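Local coordinates for PmbA-related protein (Thermotoga maritima, PDB 1VL4) that probably acts as a metallopeptidase of the U62 family and is a putative modulator of DNA gyrase, at residues S227-S232 against E404-S409; P236-N241 against G365-E370; T369-M374 against L387-Y392. One frame throughout, in Å; residues are numbered along the deposited sequence.

Contact 1. Residues S227-S232 against E404-S409; sequences SKTIPS and EDITIS
Where the chain turns the corner at Asp405 into strand 406-411, the loop that follows helix 210-223 runs alongside and is pinned there by Thr229 and Glu404. Two hydrogen bonds converge on Glu404, one on each end of its backbone. Its N donates to Lys228 O at 2.8 Å, the donor standing well above the carbonyl plane, and its O accepts from Thr229 OG1 at a short 2.5 Å. The hydroxyl meets this carbonyl because OG1 is turned anti to the Thr229 nitrogen (chi1 -150°), beside the carbonyl carbon. The Glu404 chain lies over the other end of the loop, its CG against Ser227 CB at 3.4 Å. Beyond a bend at chi2, OE1 forms a salt bridge with Arg194 of strand 194-202, while Ser227 OG bonds Leu224 O. Ile230 CG1 approaches Ile406 CG2 only loosely, at 4.4 Å. With an alanine here instead of Glu404, Arg194 would probably lose this carboxylate partner and a gap would open beside Ser227 CB. The chemistry is thus mainly polar, with the Glu404 backbone, bound by a carbonyl and a hydroxyl of the loop, fixing it in place and the carboxylate linking this corner to a second sheet.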
loop_
_atom_site.group_PDB
_atom_site.type_symbol
_atom_site.label_atom_id
_atom_site.label_comp_id
_atom_site.label_asym_id
_atom_site.label_seq_id
_atom_site.Cartn_x
_atom_site.Cartn_y
_atom_site.Cartn_z
ATOM N N SER A 227 -33.264 5.028 -5.800
ATOM C CA SER A 227 -32.688 6.036 -4.942
ATOM C C SER A 227 -32.987 7.431 -5.480
ATOM O O SER A 227 -33.206 7.619 -6.673
ATOM C CB SER A 227 -31.192 5.833 -4.767
ATOM O OG SER A 227 -30.940 4.744 -3.893
ATOM N N LYS A 228 -33.055 8.381 -4.556
ATOM C CA LYS A 228 -33.291 9.786 -4.848
ATOM C C LYS A 228 -32.318 10.510 -3.952
ATOM O O LYS A 228 -31.928 9.988 -2.913
ATOM C CB LYS A 228 -34.720 10.176 -4.491
ATOM C CG LYS A 228 -35.787 9.303 -5.153
ATOM C CD LYS A 228 -37.205 9.689 -4.750
ATOM C CE LYS A 228 -37.694 10.946 -5.456
ATOM N NZ LYS A 228 -37.735 10.825 -6.951
ATOM N N THR A 229 -31.907 11.713 -4.314
ATOM C CA THR A 229 -31.026 12.447 -3.399
ATOM C C THR A 229 -31.958 13.223 -2.464
ATOM O O THR A 229 -33.174 13.170 -2.619
ATOM C CB THR A 229 -29.962 13.337 -4.131
ATOM O OG1 THR A 229 -28.778 13.443 -3.315
ATOM C CG2 THR A 229 -30.528 14.725 -4.490
ATOM N N ILE A 230 -31.392 13.859 -1.446
ATOM C CA ILE A 230 -32.188 14.635 -0.516
ATOM C C ILE A 230 -31.545 15.998 -0.344
ATOM O O ILE A 230 -30.380 16.180 -0.732
ATOM C CB ILE A 230 -32.321 13.928 0.874
ATOM C CG1 ILE A 230 -30.977 13.885 1.592
ATOM C CG2 ILE A 230 -32.940 12.540 0.721
ATOM C CD1 ILE A 230 -31.084 13.341 3.016
ATOM N N PRO A 231 -32.302 16.955 0.225
ATOM C CA PRO A 231 -31.739 18.258 0.487
ATOM C C PRO A 231 -30.632 18.223 1.527
ATOM O O PRO A 231 -30.705 17.506 2.543
ATOM C CB PRO A 231 -32.964 19.095 0.954
ATOM C CG PRO A 231 -34.163 18.341 0.494
ATOM C CD PRO A 231 -33.733 16.903 0.578
ATOM N N SER A 232 -29.578 18.980 1.257
ATOM C CA SER A 232 -28.524 19.132 2.234
ATOM C C SER A 232 -29.168 19.656 3.487
ATOM O O SER A 232 -29.988 20.574 3.438
ATOM C CB SER A 232 -27.479 20.127 1.769
ATOM O OG SER A 232 -26.790 19.617 0.651
ATOM N N GLU A 404 -29.369 8.769 -2.937
ATOM C CA GLU A 404 -28.289 8.984 -3.904
ATOM C C GLU A 404 -27.342 10.087 -3.527
ATOM O O GLU A 404 -27.772 11.158 -3.063
ATOM C CB GLU A 404 -28.866 9.503 -5.220
ATOM C CG GLU A 404 -29.630 8.530 -6.037
ATOM C CD GLU A 404 -29.429 8.782 -7.487
ATOM O OE1 GLU A 404 -28.297 8.524 -7.955
ATOM O OE2 GLU A 404 -30.383 9.221 -8.162
ATOM N N ASP A 405 -26.070 9.867 -3.836
ATOM C CA ASP A 405 -25.126 10.951 -3.964
ATOM C C ASP A 405 -25.132 11.792 -2.718
ATOM O O ASP A 405 -25.417 12.988 -2.759
ATOM C CB ASP A 405 -25.505 11.814 -5.174
ATOM C CG ASP A 405 -25.449 11.048 -6.476
ATOM O OD1 ASP A 405 -24.481 10.279 -6.684
ATOM O OD2 ASP A 405 -26.369 11.242 -7.296
ATOM N N ILE A 406 -24.868 11.163 -1.582
ATOM C CA ILE A 406 -24.773 11.931 -0.358
ATOM C C ILE A 406 -23.391 11.864 0.274
ATOM O O ILE A 406 -22.661 10.891 0.125
ATOM C CB ILE A 406 -25.858 11.546 0.672
ATOM C CG1 ILE A 406 -25.885 10.039 0.909
ATOM C CG2 ILE A 406 -27.205 12.086 0.201
ATOM C CD1 ILE A 406 -26.482 9.670 2.249
ATOM N N THR A 407 -23.056 12.955 0.938
ATOM C CA THR A 407 -21.877 13.063 1.742
ATOM C C THR A 407 -22.306 13.320 3.185
ATOM O O THR A 407 -23.227 14.091 3.452
ATOM C CB THR A 407 -20.984 14.226 1.235
ATOM O OG1 THR A 407 -20.418 13.861 -0.026
ATOM C CG2 THR A 407 -19.844 14.541 2.220
ATOM N N ILE A 408 -21.626 12.665 4.113
ATOM C CA ILE A 408 -21.770 13.009 5.497
ATOM C C ILE A 408 -20.492 13.623 5.971
ATOM O O ILE A 408 -19.395 13.254 5.511
ATOM C CB ILE A 408 -22.133 11.790 6.383
ATOM C CG1 ILE A 408 -21.117 10.666 6.225
ATOM C CG2 ILE A 408 -23.555 11.294 6.059
ATOM C CD1 ILE A 408 -21.298 9.598 7.244
ATOM N N SER A 409 -20.637 14.555 6.906
ATOM C CA SER A 409 -19.502 15.199 7.526
ATOM C C SER A 409 -19.776 15.520 8.992
ATOM O O SER A 409 -20.911 15.626 9.421
ATOM C CB SER A 409 -19.172 16.472 6.771
ATOM O OG SER A 409 -20.200 17.405 6.977
#

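Contact 2. Residues P236-N241 against G365-E370; sequences PVLMRN and GVVITE
Val237, Leu238 and Met239 pair with Val366, Val367 and Ile368 as parallel neighbours, a worked case of how branched side chains fill both faces of a sheet. Four backbone hydrogen bonds set the register, among them Leu238 N to Val366 O at 2.7 Å. On one face the CG1 methyl of Val237, anti to its own nitrogen (chi1 168°), meets Ile368 CD1 at 3.8 Å. Ile368 spreads both branches, since its CG2 also approaches the Met239 terminal methyl CE at 4.2 Å, reached through a bend at chi3. On the reverse face Leu238 and Val367 lie side by side and point the same way, with Leu238 CB against Val367 CG2 at 4.0 Å. Arg240 closes the pairing: its chain, bent at chi3 (73°), lays the guanidinium over Thr369, whose CB sits 3.6 Å above the centre of the plane. From there NH1 makes a salt bridge to Glu370 OE2 at 3.2 Å, the two flat groups 78° apart, and a second one to Glu220. Helix 355-362 covers Leu238 and Val367, whereas Met239 and Ile368 touch both helix 241-247, with Arg240 at its N-cap position, and Ile408 of strand 406-411.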
loop_
_atom_site.group_PDB
_atom_site.type_symbol
_atom_site.label_atom_id
_atom_site.label_comp_id
_atom_site.label_asym_id
_atom_site.label_seq_id
_atom_site.Cartn_x
_atom_site.Cartn_y
_atom_site.Cartn_z
ATOM N N PRO A 236 -31.290 13.350 11.746
ATOM C CA PRO A 236 -30.952 12.206 12.598
ATOM C C PRO A 236 -30.416 11.093 11.680
ATOM O O PRO A 236 -30.873 10.975 10.524
ATOM C CB PRO A 236 -32.290 11.811 13.255
ATOM C CG PRO A 236 -33.270 12.839 12.879
ATOM C CD PRO A 236 -32.726 13.652 11.742
ATOM N N VAL A 237 -29.417 10.359 12.149
ATOM C CA VAL A 237 -28.771 9.331 11.347
ATOM C C VAL A 237 -28.759 8.019 12.097
ATOM O O VAL A 237 -28.195 7.918 13.203
ATOM C CB VAL A 237 -27.328 9.737 10.929
ATOM C CG1 VAL A 237 -26.575 8.535 10.347
ATOM C CG2 VAL A 237 -27.346 10.887 9.899
ATOM N N LEU A 238 -29.393 7.008 11.509
ATOM C CA LEU A 238 -29.219 5.642 12.009
ATOM C C LEU A 238 -28.036 5.043 11.225
ATOM O O LEU A 238 -28.149 4.711 10.045
ATOM C CB LEU A 238 -30.496 4.840 11.826
ATOM C CG LEU A 238 -30.507 3.333 12.078
ATOM C CD1 LEU A 238 -29.694 2.963 13.263
ATOM C CD2 LEU A 238 -31.999 2.904 12.217
ATOM N N MET A 239 -26.879 4.994 11.861
ATOM C CA MET A 239 -25.716 4.446 11.200
ATOM C C MET A 239 -25.629 2.947 11.406
ATOM O O MET A 239 -25.316 2.463 12.491
ATOM C CB MET A 239 -24.485 5.163 11.666
ATOM C CG MET A 239 -23.221 4.618 11.028
ATOM S SD MET A 239 -21.881 5.808 11.067
ATOM C CE MET A 239 -22.677 7.158 10.261
ATOM N N ARG A 240 -25.911 2.193 10.345
ATOM C CA ARG A 240 -25.854 0.750 10.432
ATOM C C ARG A 240 -24.442 0.297 10.820
ATOM O O ARG A 240 -23.459 0.975 10.521
ATOM C CB ARG A 240 -26.258 0.091 9.139
ATOM C CG ARG A 240 -26.655 -1.376 9.293
ATOM C CD ARG A 240 -27.184 -1.957 8.024
ATOM N NE ARG A 240 -26.111 -2.164 7.055
ATOM C CZ ARG A 240 -26.310 -2.523 5.798
ATOM N NH1 ARG A 240 -25.270 -2.653 5.004
ATOM N NH2 ARG A 240 -27.539 -2.770 5.349
ATOM N N ASN A 241 -24.399 -0.850 11.491
ATOM C CA ASN A 241 -23.157 -1.499 11.904
ATOM C C ASN A 241 -22.029 -1.458 10.854
ATOM O O ASN A 241 -20.895 -1.078 11.161
ATOM C CB ASN A 241 -23.403 -2.944 12.476
ATOM C CG ASN A 241 -24.231 -3.866 11.578
ATOM O OD1 ASN A 241 -24.366 -3.656 10.369
ATOM N ND2 ASN A 241 -24.743 -4.958 12.188
ATOM N N GLY A 365 -35.690 10.254 9.222
ATOM C CA GLY A 365 -34.267 10.510 9.169
ATOM C C GLY A 365 -33.550 9.677 8.131
ATOM O O GLY A 365 -34.182 9.083 7.256
ATOM N N VAL A 366 -32.224 9.654 8.243
ATOM C CA VAL A 366 -31.375 8.959 7.294
ATOM C C VAL A 366 -30.810 7.691 7.921
ATOM O O VAL A 366 -30.414 7.691 9.080
ATOM C CB VAL A 366 -30.200 9.840 6.857
ATOM C CG1 VAL A 366 -29.307 9.068 5.865
ATOM C CG2 VAL A 366 -30.717 11.138 6.231
ATOM N N VAL A 367 -30.786 6.622 7.137
ATOM C CA VAL A 367 -30.034 5.423 7.478
ATOM C C VAL A 367 -28.764 5.425 6.600
ATOM O O VAL A 367 -28.850 5.549 5.399
ATOM C CB VAL A 367 -30.840 4.138 7.232
ATOM C CG1 VAL A 367 -29.930 2.884 7.337
ATOM C CG2 VAL A 367 -32.033 4.043 8.208
ATOM N N ILE A 368 -27.600 5.328 7.217
ATOM C CA ILE A 368 -26.365 5.202 6.467
ATOM C C ILE A 368 -25.834 3.797 6.667
ATOM O O ILE A 368 -25.570 3.371 7.798
ATOM C CB ILE A 368 -25.368 6.328 6.826
ATOM C CG1 ILE A 368 -25.780 7.577 6.048
ATOM C CG2 ILE A 368 -23.885 5.965 6.464
ATOM C CD1 ILE A 368 -25.403 8.784 6.717
ATOM N N THR A 369 -25.694 3.091 5.543
ATOM C CA THR A 369 -25.301 1.676 5.531
ATOM C C THR A 369 -23.841 1.445 5.163
ATOM O O THR A 369 -23.288 0.438 5.547
ATOM C CB THR A 369 -26.131 0.863 4.533
ATOM O OG1 THR A 369 -26.067 1.495 3.243
ATOM C CG2 THR A 369 -27.591 0.782 5.001
ATOM N N GLU A 370 -23.250 2.358 4.408
ATOM C CA GLU A 370 -21.836 2.263 4.034
ATOM C C GLU A 370 -21.244 3.659 3.912
ATOM O O GLU A 370 -21.940 4.613 3.521
ATOM C CB GLU A 370 -21.669 1.528 2.696
ATOM C CG GLU A 370 -22.435 0.170 2.601
ATOM C CD GLU A 370 -21.832 -0.914 3.472
ATOM O OE1 GLU A 370 -20.698 -0.708 4.003
ATOM O OE2 GLU A 370 -22.488 -1.978 3.621
#

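Contact 3. Residues T369-M374 against L387-Y392; sequences TEVEGM and LFAKGY
Strands 369-372 and 387-392 run antiparallel at 161°, with a classic beta bulge in which Thr369 and Glu370 both face Lys390. Lys390 O takes the Thr369 N-H, N to O 2.8 Å. The bond from Glu370 N to Lys390 O is weak, at 3.5 Å; past the bulge regular pairing resumes, as in Glu372 N to Phe388 O at 3.0 Å. Val371 and Ala389 form a non-hydrogen-bonded pair whose side chains share a face, joined there by Leu387. The two methyls of Leu387 divide their work: CD2 lies against Gly373 O at 3.4 Å, while CD1 meets Met374 SD at 3.9 Å. Gly373, with a positive phi (87°), swings the chain off the strand and occupies the N-cap position of the short helix 374-377. On the other face Glu372, bent at chi2 (99°), crosses Lys390 at about a right angle. The carboxylate touches the aliphatic shaft, OE2 to Lys390 CD at 3.8 Å, whereas NZ is too distant for a salt bridge and bonds Ser195 OG instead; the nearby charges may still attract weakly. At the opposite end of the pairing Thr369 CG2 abuts the edge of the Tyr392 ring, 3.5 Å from CE1. The phenol OH, also hydrogen-bonded to Ser223, is linked to Thr369 OG1 through one water, 3.0 Å from Tyr392 OH.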
loop_
_atom_site.group_PDB
_atom_site.type_symbol
_atom_site.label_atom_id
_atom_site.label_comp_id
_atom_site.label_asym_id
_atom_site.label_seq_id
_atom_site.Cartn_x
_atom_site.Cartn_y
_atom_site.Cartn_z
ATOM N N THR A 369 -25.694 3.091 5.543
ATOM C CA THR A 369 -25.301 1.676 5.531
ATOM C C THR A 369 -23.841 1.445 5.163
ATOM O O THR A 369 -23.288 0.438 5.547
ATOM C CB THR A 369 -26.131 0.863 4.533
ATOM O OG1 THR A 369 -26.067 1.495 3.243
ATOM C CG2 THR A 369 -27.591 0.782 5.001
ATOM N N GLU A 370 -23.250 2.358 4.408
ATOM C CA GLU A 370 -21.836 2.263 4.034
ATOM C C GLU A 370 -21.244 3.659 3.912
ATOM O O GLU A 370 -21.940 4.613 3.521
ATOM C CB GLU A 370 -21.669 1.528 2.696
ATOM C CG GLU A 370 -22.435 0.170 2.601
ATOM C CD GLU A 370 -21.832 -0.914 3.472
ATOM O OE1 GLU A 370 -20.698 -0.708 4.003
ATOM O OE2 GLU A 370 -22.488 -1.978 3.621
ATOM N N VAL A 371 -19.967 3.773 4.280
ATOM C CA VAL A 371 -19.158 4.985 4.009
ATOM C C VAL A 371 -17.919 4.655 3.135
ATOM O O VAL A 371 -17.408 3.559 3.157
ATOM C CB VAL A 371 -18.708 5.666 5.318
ATOM C CG1 VAL A 371 -19.879 6.335 6.013
ATOM C CG2 VAL A 371 -18.031 4.673 6.273
ATOM N N GLU A 372 -17.446 5.620 2.371
ATOM C CA GLU A 372 -16.343 5.408 1.442
ATOM C C GLU A 372 -15.397 6.587 1.536
ATOM O O GLU A 372 -15.831 7.731 1.799
ATOM C CB GLU A 372 -16.873 5.306 -0.007
ATOM C CG GLU A 372 -17.627 3.977 -0.317
ATOM C CD GLU A 372 -19.168 4.050 -0.271
ATOM O OE1 GLU A 372 -19.769 5.102 -0.593
ATOM O OE2 GLU A 372 -19.790 3.014 0.067
ATOM N N GLY A 373 -14.111 6.300 1.312
ATOM C CA GLY A 373 -13.088 7.334 1.203
ATOM C C GLY A 373 -12.487 7.739 2.529
ATOM O O GLY A 373 -12.177 8.905 2.730
ATOM N N MET A 374 -12.324 6.780 3.429
ATOM C CA MET A 374 -11.766 7.046 4.751
ATOM C C MET A 374 -10.333 7.588 4.653
ATOM O O MET A 374 -9.962 8.541 5.354
ATOM C CB MET A 374 -11.771 5.765 5.581
ATOM C CG MET A 374 -13.146 5.299 6.091
ATOM S SD MET A 374 -13.726 6.257 7.495
ATOM C CE MET A 374 -12.544 5.876 8.785
ATOM N N LEU A 387 -17.219 12.370 4.043
ATOM C CA LEU A 387 -17.191 11.033 3.484
ATOM C C LEU A 387 -18.392 10.832 2.598
ATOM O O LEU A 387 -19.525 11.190 2.973
ATOM C CB LEU A 387 -17.226 9.985 4.614
ATOM C CG LEU A 387 -16.031 9.911 5.567
ATOM C CD1 LEU A 387 -16.377 9.033 6.748
ATOM C CD2 LEU A 387 -14.753 9.414 4.867
ATOM N N PHE A 388 -18.158 10.254 1.430
ATOM C CA PHE A 388 -19.240 9.767 0.605
ATOM C C PHE A 388 -19.924 8.634 1.342
ATOM O O PHE A 388 -19.295 7.911 2.109
ATOM C CB PHE A 388 -18.737 9.257 -0.733
ATOM C CG PHE A 388 -18.121 10.306 -1.592
ATOM C CD1 PHE A 388 -16.782 10.640 -1.454
ATOM C CD2 PHE A 388 -18.860 10.935 -2.564
ATOM C CE1 PHE A 388 -16.206 11.601 -2.260
ATOM C CE2 PHE A 388 -18.282 11.881 -3.375
ATOM C CZ PHE A 388 -16.954 12.212 -3.217
ATOM N N ALA A 389 -21.226 8.491 1.122
ATOM C CA ALA A 389 -22.002 7.509 1.882
ATOM C C ALA A 389 -23.166 6.952 1.070
ATOM O O ALA A 389 -23.559 7.525 0.040
ATOM C CB ALA A 389 -22.510 8.142 3.196
ATOM N N LYS A 390 -23.659 5.802 1.518
ATOM C CA LYS A 390 -24.867 5.159 0.968
ATOM C C LYS A 390 -25.868 4.999 2.110
ATOM O O LYS A 390 -25.478 4.728 3.238
ATOM C CB LYS A 390 -24.519 3.746 0.470
ATOM C CG LYS A 390 -23.849 3.657 -0.919
ATOM C CD LYS A 390 -23.278 2.244 -1.114
ATOM C CE LYS A 390 -23.228 1.838 -2.573
ATOM N NZ LYS A 390 -22.117 2.523 -3.337
ATOM N N GLY A 391 -27.147 5.121 1.798
ATOM C CA GLY A 391 -28.186 4.943 2.789
ATOM C C GLY A 391 -29.593 5.100 2.214
ATOM O O GLY A 391 -29.803 4.975 0.996
ATOM N N TYR A 392 -30.538 5.397 3.119
ATOM C CA TYR A 392 -31.969 5.363 2.857
ATOM C C TYR A 392 -32.626 6.533 3.591
ATOM O O TYR A 392 -32.080 7.012 4.590
ATOM C CB TYR A 392 -32.549 4.039 3.402
ATOM C CG TYR A 392 -31.918 2.833 2.755
ATOM C CD1 TYR A 392 -30.682 2.378 3.184
ATOM C CD2 TYR A 392 -32.512 2.198 1.654
ATOM C CE1 TYR A 392 -30.055 1.315 2.558
ATOM C CE2 TYR A 392 -31.883 1.093 1.025
ATOM C CZ TYR A 392 -30.658 0.666 1.489
ATOM O OH TYR A 392 -29.982 -0.411 0.923
HETATM O O HOH W 1 -27.089 -0.813 1.408
#

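Overall arrangement
The three contacts serve one mixed sheet at different depths. Contact 2 is its buried parallel pairing, contact 3 the partly buried antiparallel one beside it, and contact 1 a surface seam between a loop and the corner where strand 398-404 gives way to strand 406-411. Contacts 2 and 3 share strand 365-372, with Thr369 and Glu370 common to both. Contact 1 joins them through Ile408, which packs on Ile368 and Val371, while strand 406-411 borders strand 384-395. Chemistry follows place: branched hydrocarbon dominates contact 2 until its charged end, contact 3 mixes a hydrophobic face with a polar one, and contact 1 relies on a backbone bond and a threonine hydroxyl, its carboxylate turned to an arginine of another sheet.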